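Long-range contact in hydrogenase 2 maturation peptidase (Thaumarchaeota archaeon SCGC AB-539-E09, PDB 5TTX), which probably cleaves a C-terminal peptide from the large subunit of a nickel-iron hydrogenase during its maturation: residues K8-M20 with Y41-T53. Numbering follows the deposited sequence.
Sequences KRVLVAGVGNRLM and YVDARDIGTAGIT
Arg18 and Asp46 meet because the arginine runs extended from CG to NE (chi2 174°) while the aspartate turns its carboxylate anti to its own backbone N (chi1 172°). The guanidinium arrives side-on, and Arg18 NH2 (2.8 Å) and Arg18 NE (3.1 Å) both donate to Asp46 OD2. That oxygen lies in the guanidinium plane, yet the two groups are turned 63° apart; NH2 approaches from above the carboxylate plane, while NE meets OD2 on its syn side, tilted out of that plane, both from the same face. A water bridges NE to Asp46 OD1, and Asp31 is a second anionic partner for NH2. With an alanine at Arg18, Asp46 is likely to lose its two-nitrogen grip and turn more freely, and Asp31 to lose a salt-bridge partner.

The pair sits at the C-terminal end of the two strands, Asp46 still within strand 42-48 and Arg18 in the loop that follows strand 10-15. The strands are parallel neighbours in a mixed sheet and, with helix 25-34, form a beta-alpha-beta crossover. Backbone bonds such as Asp43 N to Val10 O (2.7 Å) run along them until a beta bulge, where Gly14 O accepts from both Ile47 N and Gly48 N.

On one face, Val10 CG2 meets the edge of the Tyr41 ring at CE1 (3.9 Å). On the other, Leu11 sends CD1 against Arg45 CB (3.9 Å) and CD2 tip to tip against Ile52 CD1 (4.0 Å), while the Arg45 guanidinium pairs with Asp57.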
loop_
_atom_site.group_PDB
_atom_site.type_symbol
_atom_site.label_atom_id
_atom_site.label_comp_id
_atom_site.label_asym_id
_atom_site.label_seq_id
_atom_site.Cartn_x
_atom_site.Cartn_y
_atom_site.Cartn_z
ATOM N N LYS A 8 -23.978 19.516 27.062
ATOM C CA LYS A 8 -24.316 18.224 26.467
ATOM C C LYS A 8 -23.094 17.306 26.496
ATOM O O LYS A 8 -22.499 17.022 25.460
ATOM C CB LYS A 8 -24.815 18.418 25.029
ATOM C CG LYS A 8 -25.498 17.200 24.401
ATOM C CD LYS A 8 -25.609 17.354 22.880
ATOM C CE LYS A 8 -25.971 16.029 22.206
ATOM N NZ LYS A 8 -25.787 16.063 20.723
ATOM N N ARG A 9 -22.718 16.837 27.680
ATOM C CA ARG A 9 -21.446 16.140 27.846
ATOM C C ARG A 9 -21.578 14.700 28.305
ATOM O O ARG A 9 -20.835 13.842 27.821
ATOM C CB ARG A 9 -20.556 16.902 28.831
ATOM C CG ARG A 9 -19.974 18.152 28.246
ATOM C CD ARG A 9 -18.702 17.838 27.465
ATOM N NE ARG A 9 -18.296 18.932 26.581
ATOM C CZ ARG A 9 -17.125 18.985 25.950
ATOM N NH1 ARG A 9 -16.233 18.009 26.108
ATOM N NH2 ARG A 9 -16.839 20.019 25.163
ATOM N N VAL A 10 -22.481 14.405 29.233
ATOM C CA VAL A 10 -22.676 13.054 29.741
ATOM C C VAL A 10 -24.069 12.582 29.350
ATOM O O VAL A 10 -25.040 13.332 29.490
ATOM C CB VAL A 10 -22.506 12.976 31.264
ATOM C CG1 VAL A 10 -22.940 11.589 31.766
ATOM C CG2 VAL A 10 -21.071 13.272 31.641
ATOM N N LEU A 11 -24.154 11.349 28.846
ATOM C CA LEU A 11 -25.407 10.715 28.476
ATOM C C LEU A 11 -25.670 9.589 29.454
ATOM O O LEU A 11 -24.832 8.695 29.606
ATOM C CB LEU A 11 -25.368 10.162 27.047
ATOM C CG LEU A 11 -26.554 9.219 26.722
ATOM C CD1 LEU A 11 -27.864 9.969 26.809
ATOM C CD2 LEU A 11 -26.429 8.537 25.335
ATOM N N VAL A 12 -26.816 9.629 30.123
ATOM C CA VAL A 12 -27.315 8.472 30.863
ATOM C C VAL A 12 -28.548 7.961 30.132
ATOM O O VAL A 12 -29.566 8.670 30.046
ATOM C CB VAL A 12 -27.636 8.818 32.324
ATOM C CG1 VAL A 12 -28.060 7.572 33.102
ATOM C CG2 VAL A 12 -26.456 9.522 32.994
ATOM N N ALA A 13 -28.462 6.728 29.619
ATOM C CA ALA A 13 -29.447 6.179 28.692
ATOM C C ALA A 13 -30.168 5.006 29.327
ATOM O O ALA A 13 -29.540 4.003 29.674
ATOM C CB ALA A 13 -28.788 5.735 27.380
ATOM N N GLY A 14 -31.488 5.130 29.472
ATOM C CA GLY A 14 -32.308 4.015 29.904
ATOM C C GLY A 14 -32.865 3.266 28.709
ATOM O O GLY A 14 -33.497 3.857 27.830
ATOM N N VAL A 15 -32.620 1.964 28.672
ATOM C CA VAL A 15 -32.974 1.141 27.525
ATOM C C VAL A 15 -33.922 0.045 27.987
ATOM O O VAL A 15 -33.618 -0.677 28.945
ATOM C CB VAL A 15 -31.728 0.519 26.864
ATOM C CG1 VAL A 15 -32.126 -0.309 25.686
ATOM C CG2 VAL A 15 -30.749 1.591 26.445
ATOM N N GLY A 16 -35.040 -0.094 27.291
ATOM C CA GLY A 16 -35.953 -1.203 27.510
ATOM C C GLY A 16 -37.380 -0.780 27.218
ATOM O O GLY A 16 -37.662 0.360 26.870
ATOM N N ASN A 17 -38.286 -1.731 27.389
ATOM C CA ASN A 17 -39.701 -1.558 27.063
ATOM C C ASN A 17 -40.515 -1.406 28.351
ATOM O O ASN A 17 -40.699 -2.384 29.085
ATOM C CB ASN A 17 -40.189 -2.754 26.265
ATOM C CG ASN A 17 -41.575 -2.543 25.661
ATOM O OD1 ASN A 17 -42.359 -1.697 26.101
ATOM N ND2 ASN A 17 -41.879 -3.332 24.643
ATOM N N ARG A 18 -41.030 -0.189 28.596
ATOM C CA ARG A 18 -41.860 0.108 29.772
ATOM C C ARG A 18 -43.094 -0.774 29.892
ATOM O O ARG A 18 -43.646 -0.881 30.989
ATOM C CB ARG A 18 -42.355 1.553 29.747
ATOM C CG ARG A 18 -41.344 2.566 30.190
ATOM C CD ARG A 18 -41.876 3.948 29.997
ATOM N NE ARG A 18 -40.814 4.965 30.090
ATOM C CZ ARG A 18 -40.454 5.553 31.230
ATOM N NH1 ARG A 18 -41.054 5.222 32.373
ATOM N NH2 ARG A 18 -39.516 6.492 31.237
ATOM N N LEU A 19 -43.571 -1.354 28.791
ATOM C CA LEU A 19 -44.762 -2.189 28.798
ATOM C C LEU A 19 -44.463 -3.641 29.143
ATOM O O LEU A 19 -45.390 -4.467 29.181
ATOM C CB LEU A 19 -45.433 -2.142 27.430
ATOM C CG LEU A 19 -45.601 -0.751 26.843
ATOM C CD1 LEU A 19 -46.261 -0.873 25.485
ATOM C CD2 LEU A 19 -46.464 0.094 27.774
HETATM N N MSE A 20 -43.196 -3.972 29.368
HETATM C CA MSE A 20 -42.808 -5.349 29.631
HETATM C C MSE A 20 -42.229 -5.481 31.027
HETATM O O MSE A 20 -41.139 -6.017 31.210
HETATM C CB MSE A 20 -41.802 -5.836 28.584
HETATM C CG MSE A 20 -42.361 -5.779 27.196
HETATM SE SE MSE A 20 -43.720 -7.164 26.853
HETATM C CE MSE A 20 -43.817 -6.961 24.886
ATOM N N TYR A 41 -25.117 19.581 32.048
ATOM C CA TYR A 41 -24.314 18.825 31.096
ATOM C C TYR A 41 -24.677 17.338 31.074
ATOM O O TYR A 41 -24.283 16.628 30.142
ATOM C CB TYR A 41 -22.814 19.052 31.376
ATOM C CG TYR A 41 -22.306 18.405 32.638
ATOM C CD1 TYR A 41 -22.011 17.039 32.668
ATOM C CD2 TYR A 41 -22.103 19.143 33.793
ATOM C CE1 TYR A 41 -21.575 16.419 33.824
ATOM C CE2 TYR A 41 -21.616 18.536 34.948
ATOM C CZ TYR A 41 -21.372 17.170 34.950
ATOM O OH TYR A 41 -20.914 16.543 36.077
ATOM N N VAL A 42 -25.431 16.856 32.053
ATOM C CA VAL A 42 -25.921 15.486 32.057
ATOM C C VAL A 42 -27.220 15.418 31.261
ATOM O O VAL A 42 -28.152 16.182 31.521
ATOM C CB VAL A 42 -26.140 14.997 33.495
ATOM C CG1 VAL A 42 -26.724 13.583 33.493
ATOM C CG2 VAL A 42 -24.836 15.039 34.241
ATOM N N ASP A 43 -27.284 14.511 30.285
ATOM C CA ASP A 43 -28.540 14.178 29.613
ATOM C C ASP A 43 -28.989 12.804 30.095
ATOM O O ASP A 43 -28.369 11.792 29.751
ATOM C CB ASP A 43 -28.391 14.150 28.095
ATOM C CG ASP A 43 -28.460 15.499 27.480
ATOM O OD1 ASP A 43 -28.471 15.539 26.234
ATOM O OD2 ASP A 43 -28.481 16.515 28.223
ATOM N N ALA A 44 -30.053 12.766 30.889
ATOM C CA ALA A 44 -30.721 11.516 31.254
ATOM C C ALA A 44 -31.825 11.286 30.233
ATOM O O ALA A 44 -32.804 12.021 30.213
ATOM C CB ALA A 44 -31.294 11.591 32.667
ATOM N N ARG A 45 -31.661 10.296 29.360
ATOM C CA ARG A 45 -32.534 10.156 28.202
ATOM C C ARG A 45 -33.181 8.777 28.196
ATOM O O ARG A 45 -32.497 7.750 28.335
ATOM C CB ARG A 45 -31.763 10.408 26.894
ATOM C CG ARG A 45 -31.945 11.839 26.352
ATOM C CD ARG A 45 -31.067 12.166 25.128
ATOM N NE ARG A 45 -31.304 11.285 23.977
ATOM C CZ ARG A 45 -30.493 11.194 22.922
ATOM N NH1 ARG A 45 -30.780 10.372 21.917
ATOM N NH2 ARG A 45 -29.386 11.924 22.869
ATOM N N ASP A 46 -34.494 8.766 28.034
ATOM C CA ASP A 46 -35.279 7.535 27.967
ATOM C C ASP A 46 -35.268 7.058 26.517
ATOM O O ASP A 46 -36.041 7.535 25.682
ATOM C CB ASP A 46 -36.688 7.803 28.489
ATOM C CG ASP A 46 -37.632 6.636 28.294
ATOM O OD1 ASP A 46 -37.195 5.531 27.894
ATOM O OD2 ASP A 46 -38.833 6.834 28.556
ATOM N N ILE A 47 -34.380 6.120 26.216
ATOM C CA ILE A 47 -34.245 5.598 24.859
ATOM C C ILE A 47 -35.320 4.557 24.542
ATOM O O ILE A 47 -35.658 4.354 23.364
ATOM C CB ILE A 47 -32.814 5.052 24.723
ATOM C CG1 ILE A 47 -31.816 6.186 24.977
ATOM C CG2 ILE A 47 -32.556 4.424 23.370
ATOM C CD1 ILE A 47 -31.849 7.278 23.932
ATOM N N GLY A 48 -35.875 3.903 25.565
ATOM C CA GLY A 48 -36.911 2.914 25.330
ATOM C C GLY A 48 -36.406 1.767 24.474
ATOM O O GLY A 48 -35.352 1.179 24.738
ATOM N N THR A 49 -37.167 1.465 23.424
ATOM C CA THR A 49 -36.857 0.437 22.431
ATOM C C THR A 49 -36.462 1.036 21.094
ATOM O O THR A 49 -36.347 0.304 20.106
ATOM C CB THR A 49 -38.076 -0.466 22.200
ATOM O OG1 THR A 49 -39.200 0.362 21.864
ATOM C CG2 THR A 49 -38.401 -1.276 23.428
ATOM N N ALA A 50 -36.320 2.355 21.020
ATOM C CA ALA A 50 -36.111 3.030 19.748
ATOM C C ALA A 50 -34.643 3.107 19.326
ATOM O O ALA A 50 -34.370 3.564 18.212
ATOM C CB ALA A 50 -36.707 4.448 19.814
ATOM N N GLY A 51 -33.702 2.686 20.182
ATOM C CA GLY A 51 -32.273 2.789 19.895
ATOM C C GLY A 51 -31.785 4.228 19.760
ATOM O O GLY A 51 -32.547 5.188 19.803
ATOM N N ILE A 52 -30.485 4.373 19.556
ATOM C CA ILE A 52 -29.889 5.697 19.412
ATOM C C ILE A 52 -28.942 5.698 18.221
ATOM O O ILE A 52 -28.253 4.706 17.967
ATOM C CB ILE A 52 -29.165 6.121 20.705
ATOM C CG1 ILE A 52 -28.475 7.476 20.517
ATOM C CG2 ILE A 52 -28.241 5.024 21.170
ATOM C CD1 ILE A 52 -28.264 8.260 21.816
ATOM N N THR A 53 -28.948 6.798 17.467
ATOM C CA THR A 53 -27.985 7.011 16.395
ATOM C C THR A 53 -26.625 7.461 16.946
ATOM O O THR A 53 -26.540 8.306 17.846
ATOM C CB THR A 53 -28.513 8.057 15.415
ATOM O OG1 THR A 53 -29.832 7.693 15.000
ATOM C CG2 THR A 53 -27.606 8.169 14.178
HETATM O O HOH W 1 -39.795 4.316 27.227
#